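Local coordinates for porin (Rhodobacter capsulatus, PDB 2POR), which forms channels, as a homotrimer, through which small hydrophilic solutes up to about 0.6 kDa diffuse passively across the bacterial outer membrane, at residues G77-L82 and G166-D171; D95-N100 and D290-L295. All coordinates share one frame; numbering follows the deposited sequence.

Interaction 1. Residues G77-L82 and G166-D171; sequences GASEAL and GYEKID. With CA (calcium ion), chain B.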
loop_
_atom_site.group_PDB
_atom_site.type_symbol
_atom_site.label_atom_id
_atom_site.label_comp_id
_atom_site.label_asym_id
_atom_site.label_seq_id
_atom_site.Cartn_x
_atom_site.Cartn_y
_atom_site.Cartn_z
ATOM N N GLY A 77 6.235 -16.430 17.787
ATOM C CA GLY A 77 6.385 -16.648 19.208
ATOM C C GLY A 77 7.677 -17.460 19.408
ATOM O O GLY A 77 8.204 -17.989 18.417
ATOM N N ALA A 78 8.171 -17.591 20.643
ATOM C CA ALA A 78 9.435 -18.266 20.959
ATOM C C ALA A 78 9.622 -19.650 20.402
ATOM O O ALA A 78 10.662 -19.936 19.796
ATOM C CB ALA A 78 9.569 -18.340 22.423
ATOM N N SER A 79 8.642 -20.560 20.482
ATOM C CA SER A 79 8.781 -21.882 19.916
ATOM C C SER A 79 8.874 -21.890 18.406
ATOM O O SER A 79 9.743 -22.571 17.851
ATOM C CB SER A 79 7.609 -22.775 20.329
ATOM O OG SER A 79 7.475 -22.719 21.740
ATOM N N GLU A 80 8.016 -21.165 17.687
ATOM C CA GLU A 80 8.063 -21.135 16.245
ATOM C C GLU A 80 9.401 -20.510 15.804
ATOM O O GLU A 80 9.965 -21.040 14.852
ATOM C CB GLU A 80 6.919 -20.307 15.737
ATOM C CG GLU A 80 6.834 -20.494 14.245
ATOM C CD GLU A 80 5.576 -20.032 13.554
ATOM O OE1 GLU A 80 4.600 -19.654 14.190
ATOM O OE2 GLU A 80 5.512 -20.106 12.330
ATOM N N ALA A 81 9.880 -19.465 16.496
ATOM C CA ALA A 81 11.151 -18.776 16.225
ATOM C C ALA A 81 12.295 -19.814 16.254
ATOM O O ALA A 81 13.168 -19.782 15.378
ATOM C CB ALA A 81 11.419 -17.710 17.285
ATOM N N LEU A 82 12.306 -20.805 17.153
ATOM C CA LEU A 82 13.346 -21.826 17.131
ATOM C C LEU A 82 13.056 -23.044 16.293
ATOM O O LEU A 82 14.004 -23.545 15.687
ATOM C CB LEU A 82 13.678 -22.295 18.557
ATOM C CG LEU A 82 14.064 -21.208 19.548
ATOM C CD1 LEU A 82 14.607 -21.811 20.820
ATOM C CD2 LEU A 82 15.080 -20.301 18.909
ATOM N N GLY A 166 9.542 -26.167 24.137
ATOM C CA GLY A 166 8.918 -24.880 24.249
ATOM C C GLY A 166 7.667 -25.007 25.091
ATOM O O GLY A 166 7.108 -26.095 25.241
ATOM N N TYR A 167 7.286 -23.902 25.660
ATOM C CA TYR A 167 6.131 -23.844 26.468
ATOM C C TYR A 167 5.526 -22.512 26.135
ATOM O O TYR A 167 6.106 -21.436 26.268
ATOM C CB TYR A 167 6.563 -23.923 27.875
ATOM C CG TYR A 167 5.368 -23.746 28.750
ATOM C CD1 TYR A 167 4.427 -24.756 28.880
ATOM C CD2 TYR A 167 5.224 -22.522 29.365
ATOM C CE1 TYR A 167 3.310 -24.507 29.655
ATOM C CE2 TYR A 167 4.109 -22.267 30.133
ATOM C CZ TYR A 167 3.166 -23.263 30.267
ATOM O OH TYR A 167 2.049 -22.979 31.024
ATOM N N GLU A 168 4.251 -22.630 25.843
ATOM C CA GLU A 168 3.440 -21.503 25.444
ATOM C C GLU A 168 2.151 -21.379 26.253
ATOM O O GLU A 168 1.529 -22.394 26.590
ATOM C CB GLU A 168 3.048 -21.663 24.011
ATOM C CG GLU A 168 4.113 -22.026 22.977
ATOM C CD GLU A 168 3.562 -21.888 21.579
ATOM O OE1 GLU A 168 3.465 -20.773 21.081
ATOM O OE2 GLU A 168 3.223 -22.876 20.960
ATOM N N LYS A 169 1.715 -20.173 26.548
ATOM C CA LYS A 169 0.434 -19.998 27.207
ATOM C C LYS A 169 -0.313 -18.718 26.840
ATOM O O LYS A 169 0.284 -17.719 26.401
ATOM C CB LYS A 169 0.645 -20.062 28.693
ATOM C CG LYS A 169 1.510 -18.965 29.185
ATOM C CD LYS A 169 1.340 -19.091 30.651
ATOM C CE LYS A 169 1.227 -17.667 31.147
ATOM N NZ LYS A 169 0.678 -17.671 32.495
ATOM N N ILE A 170 -1.664 -18.759 26.921
ATOM C CA ILE A 170 -2.521 -17.582 26.709
ATOM C C ILE A 170 -3.378 -17.422 27.979
ATOM O O ILE A 170 -4.044 -18.353 28.413
ATOM C CB ILE A 170 -3.464 -17.723 25.456
ATOM C CG1 ILE A 170 -2.691 -17.982 24.151
ATOM C CG2 ILE A 170 -4.274 -16.422 25.359
ATOM C CD1 ILE A 170 -3.567 -18.167 22.916
ATOM N N ASP A 171 -3.274 -16.304 28.661
ATOM C CA ASP A 171 -4.097 -15.929 29.779
ATOM C C ASP A 171 -5.276 -15.124 29.314
ATOM O O ASP A 171 -5.151 -14.079 28.676
ATOM C CB ASP A 171 -3.373 -15.067 30.759
ATOM C CG ASP A 171 -2.211 -15.796 31.400
ATOM O OD1 ASP A 171 -2.243 -17.029 31.486
ATOM O OD2 ASP A 171 -1.272 -15.109 31.791
HETATM CA CA CA B . 3.036 -20.121 12.264
HETATM O O HOH W 1 5.450 -20.081 18.979
HETATM O O HOH W 2 3.685 -20.585 10.082
HETATM O O HOH W 3 3.406 -22.370 12.407
HETATM O O HOH W 4 1.476 -20.394 14.102
HETATM O O HOH W 5 1.035 -20.661 11.105
#

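Interaction 2. Residues D95-N100 and D290-L295; sequences DDRGGN and DMVADL. With CA (calcium ion), chain C; C8E ((hydroxyethyloxy)tri(ethyloxy)octane), chain F.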
loop_
_atom_site.group_PDB
_atom_site.type_symbol
_atom_site.label_atom_id
_atom_site.label_comp_id
_atom_site.label_asym_id
_atom_site.label_seq_id
_atom_site.Cartn_x
_atom_site.Cartn_y
_atom_site.Cartn_z
ATOM N N ASP A 95 -2.227 -24.936 2.169
ATOM C CA ASP A 95 -2.627 -25.097 3.551
ATOM C C ASP A 95 -4.129 -25.313 3.738
ATOM O O ASP A 95 -4.648 -25.395 4.842
ATOM C CB ASP A 95 -2.274 -23.889 4.316
ATOM C CG ASP A 95 -0.803 -23.754 4.607
ATOM O OD1 ASP A 95 -0.091 -24.732 4.743
ATOM O OD2 ASP A 95 -0.335 -22.633 4.716
ATOM N N ASP A 96 -4.830 -25.411 2.636
ATOM C CA ASP A 96 -6.280 -25.488 2.584
ATOM C C ASP A 96 -6.867 -26.645 3.398
ATOM O O ASP A 96 -7.982 -26.506 3.895
ATOM C CB ASP A 96 -6.686 -25.611 1.110
ATOM C CG ASP A 96 -6.123 -24.534 0.195
ATOM O OD1 ASP A 96 -4.957 -24.594 -0.238
ATOM O OD2 ASP A 96 -6.891 -23.616 -0.058
ATOM N N ARG A 97 -6.192 -27.792 3.571
ATOM C CA ARG A 97 -6.707 -28.936 4.315
ATOM C C ARG A 97 -6.029 -29.116 5.648
ATOM O O ARG A 97 -6.170 -30.159 6.305
ATOM C CB ARG A 97 -6.549 -30.196 3.447
ATOM C CG ARG A 97 -7.384 -30.243 2.176
ATOM C CD ARG A 97 -8.887 -30.294 2.508
ATOM N NE ARG A 97 -9.641 -30.277 1.269
ATOM C CZ ARG A 97 -10.204 -29.170 0.741
ATOM N NH1 ARG A 97 -10.131 -27.998 1.362
ATOM N NH2 ARG A 97 -10.752 -29.179 -0.490
ATOM N N GLY A 98 -5.282 -28.112 6.111
ATOM C CA GLY A 98 -4.543 -28.203 7.373
ATOM C C GLY A 98 -3.155 -27.539 7.283
ATOM O O GLY A 98 -2.715 -26.818 8.191
ATOM N N GLY A 99 -2.481 -27.909 6.193
ATOM C CA GLY A 99 -1.206 -27.319 5.845
ATOM C C GLY A 99 -0.002 -27.864 6.568
ATOM O O GLY A 99 -0.060 -28.715 7.450
ATOM N N ASN A 100 1.145 -27.313 6.233
ATOM C CA ASN A 100 2.434 -27.796 6.742
ATOM C C ASN A 100 2.818 -27.121 8.024
ATOM O O ASN A 100 3.761 -27.511 8.694
ATOM C CB ASN A 100 3.500 -27.535 5.660
ATOM C CG ASN A 100 3.715 -26.048 5.412
ATOM O OD1 ASN A 100 2.814 -25.305 5.016
ATOM N ND2 ASN A 100 4.908 -25.541 5.675
ATOM N N ASP A 290 -12.083 -33.095 -0.166
ATOM C CA ASP A 290 -11.515 -33.567 -1.431
ATOM C C ASP A 290 -10.084 -32.999 -1.391
ATOM O O ASP A 290 -9.836 -31.957 -0.779
ATOM C CB ASP A 290 -12.144 -32.983 -2.689
ATOM C CG ASP A 290 -13.597 -32.555 -2.590
ATOM O OD1 ASP A 290 -13.866 -31.405 -2.187
ATOM O OD2 ASP A 290 -14.430 -33.391 -2.952
ATOM N N MET A 291 -9.158 -33.678 -2.057
ATOM C CA MET A 291 -7.756 -33.307 -2.133
ATOM C C MET A 291 -7.565 -32.030 -2.944
ATOM O O MET A 291 -8.179 -31.907 -4.031
ATOM C CB MET A 291 -7.039 -34.433 -2.798
ATOM C CG MET A 291 -5.534 -34.348 -2.889
ATOM S SD MET A 291 -5.014 -35.670 -4.007
ATOM C CE MET A 291 -5.604 -35.018 -5.548
ATOM N N VAL A 292 -6.744 -31.114 -2.379
ATOM C CA VAL A 292 -6.317 -29.912 -3.106
ATOM C C VAL A 292 -4.968 -30.230 -3.801
ATOM O O VAL A 292 -4.244 -31.168 -3.425
ATOM C CB VAL A 292 -6.155 -28.669 -2.157
ATOM C CG1 VAL A 292 -7.538 -28.341 -1.665
ATOM C CG2 VAL A 292 -5.215 -28.891 -0.992
ATOM N N ALA A 293 -4.610 -29.528 -4.859
ATOM C CA ALA A 293 -3.381 -29.786 -5.594
ATOM C C ALA A 293 -2.980 -28.510 -6.318
ATOM O O ALA A 293 -3.827 -27.616 -6.504
ATOM C CB ALA A 293 -3.594 -30.861 -6.654
ATOM N N ASP A 294 -1.719 -28.338 -6.748
ATOM C CA ASP A 294 -1.388 -27.210 -7.610
ATOM C C ASP A 294 -0.165 -27.529 -8.452
ATOM O O ASP A 294 0.510 -28.536 -8.159
ATOM C CB ASP A 294 -1.144 -25.967 -6.770
ATOM C CG ASP A 294 0.084 -25.910 -5.874
ATOM O OD1 ASP A 294 1.100 -26.562 -6.090
ATOM O OD2 ASP A 294 0.032 -25.152 -4.921
ATOM N N LEU A 295 0.113 -26.699 -9.443
ATOM C CA LEU A 295 1.277 -26.877 -10.280
ATOM C C LEU A 295 1.603 -25.526 -10.849
ATOM O O LEU A 295 0.769 -24.907 -11.521
ATOM C CB LEU A 295 0.978 -27.854 -11.405
ATOM C CG LEU A 295 2.187 -28.083 -12.378
ATOM C CD1 LEU A 295 3.360 -28.725 -11.639
ATOM C CD2 LEU A 295 1.797 -29.011 -13.491
HETATM CA CA CA C . 1.987 -23.147 5.005
HETATM C C1 C8E F . 3.303 -34.700 -6.521
HETATM C C2 C8E F . 3.572 -33.346 -7.208
HETATM C C3 C8E F . 2.721 -33.018 -8.446
HETATM C C4 C8E F . 1.270 -32.580 -8.212
HETATM C C5 C8E F . 0.709 -32.201 -9.577
HETATM C C6 C8E F . -0.788 -31.959 -9.581
HETATM C C7 C8E F . -1.373 -32.143 -10.993
HETATM C C8 C8E F . -1.344 -30.901 -11.897
HETATM O O9 C8E F . -1.409 -31.049 -13.339
HETATM C C10 C8E F . -2.683 -30.853 -14.002
HETATM C C11 C8E F . -3.059 -29.576 -14.778
HETATM O O12 C8E F . -4.184 -29.692 -15.669
HETATM C C13 C8E F . -5.416 -29.086 -15.226
HETATM C C14 C8E F . -6.260 -28.147 -16.121
HETATM O O15 C8E F . -5.922 -26.766 -16.383
HETATM C C16 C8E F . -6.976 -25.862 -16.012
HETATM C C17 C8E F . -6.965 -24.432 -16.531
HETATM O O18 C8E F . -8.018 -23.545 -16.163
HETATM C C19 C8E F . -8.628 -23.010 -17.339
HETATM C C20 C8E F . -9.996 -23.542 -17.756
HETATM O O21 C8E F . -10.452 -23.056 -19.018
HETATM O O HOH W 6 4.351 -22.820 5.139
HETATM O O HOH W 7 2.016 -21.125 5.978
#

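Interaction 1. Residues G77-L82 and G166-D171
Ser79 lays its hydroxyl over Gly166, within strand 161-171, where OG sits 3.6 Å from CA of Gly166 and reaches the CG methylene of Glu168 at the same range. Gly166, having no side chain, leaves room for the hydroxyl to come this close. With OG beside its own backbone N (chi1 -52°), Ser79 directs its polar end to Glu185 of strand 181-192, the hydrogen-bonding partner of that hydroxyl. Glu168, its chain extended beyond CG, passes alongside Ser79 and carries its carboxylate past it to Thr106 and the backbone N of Leu105. One water joins the segments: it accepts from N of Glu80, 3.1 Å away, and donates to OE1 of Glu168 at 3.0 Å. Water, Thr106 and Leu105 N thus hold this buried carboxylate, and the nearness of Glu185 would probably raise the proton affinity of one of the two acids. Gly77 is the N-cap of helix 78-83. Glu80 points its chain elsewhere, CG anti to the backbone N (chi1 -170°), and chelates calcium with both oxygens, OE1 and OE2 each 2.5 Å from the ion; four waters and Asp108 take further places around the metal. The helix opens the long loop between strands 68-73 and 118-125, which folds into the barrel as the constriction loop of general porins.

Interaction 2. Residues D95-N100 and D290-L295
A bend at chi2 (-65°), after a chi1 of -66° that sets CG beside the backbone N, swings the Arg97 guanidinium over Val292 and brings its NE edge to the carbonyl of Asp290. Both bonds end on one atom: NE lies 2.7 Å and NH2 2.9 Å from O of Asp290, which stays close to the guanidinium plane. The NE bond is the straighter, with an N-H...O angle of 147°. CG1 of Val292 presses on one face of the same group, offset toward its rim and 3.5 Å from NH2, while CG2 lies by CG of Arg97; CB of Asp96 rests against both methyls, 4.0 Å from CG1 of Val292. The Asp290 carboxylate stays beyond salt-bridge range (Arg97 NH2 to Asp290 OD1 4.2 Å); NH2 also makes a weak bond to O of Asn15. Asp95 to Gly98 form a type I beta turn. At the turn's first residue, Asp95 binds calcium through both carboxylate oxygens, and Asn100 through OD1, 2.3 Å from the ion. OD1 of Asp95 also accepts from N of Asn100, closing residues 95-100 on themselves beside the metal, and Asp93 and Asp101 complete the protein ligands. Here a calcium-bound loop meets the start of strand 292-300, the last strand of the 16-stranded porin barrel.

Both contacts tie the long connection between strands 68-73 and 118-125 to the barrel wall, on opposite sides of the chain's centre and with their own centres about 26 Å apart. Interaction 1 is the buried one, set against the middle of the strand order; interaction 2 is partly exposed and meets the closing strand. Their chemistry differs accordingly. In 77-82/166-171 a small hydroxyl, a glycine and a water fit closely round an acid bonded by loop residues and that water, whereas in 95-100/290-295 a long cationic side chain grips a backbone carbonyl and is touched by bound detergent. Each has a separate calcium ion ligated by its connection segment.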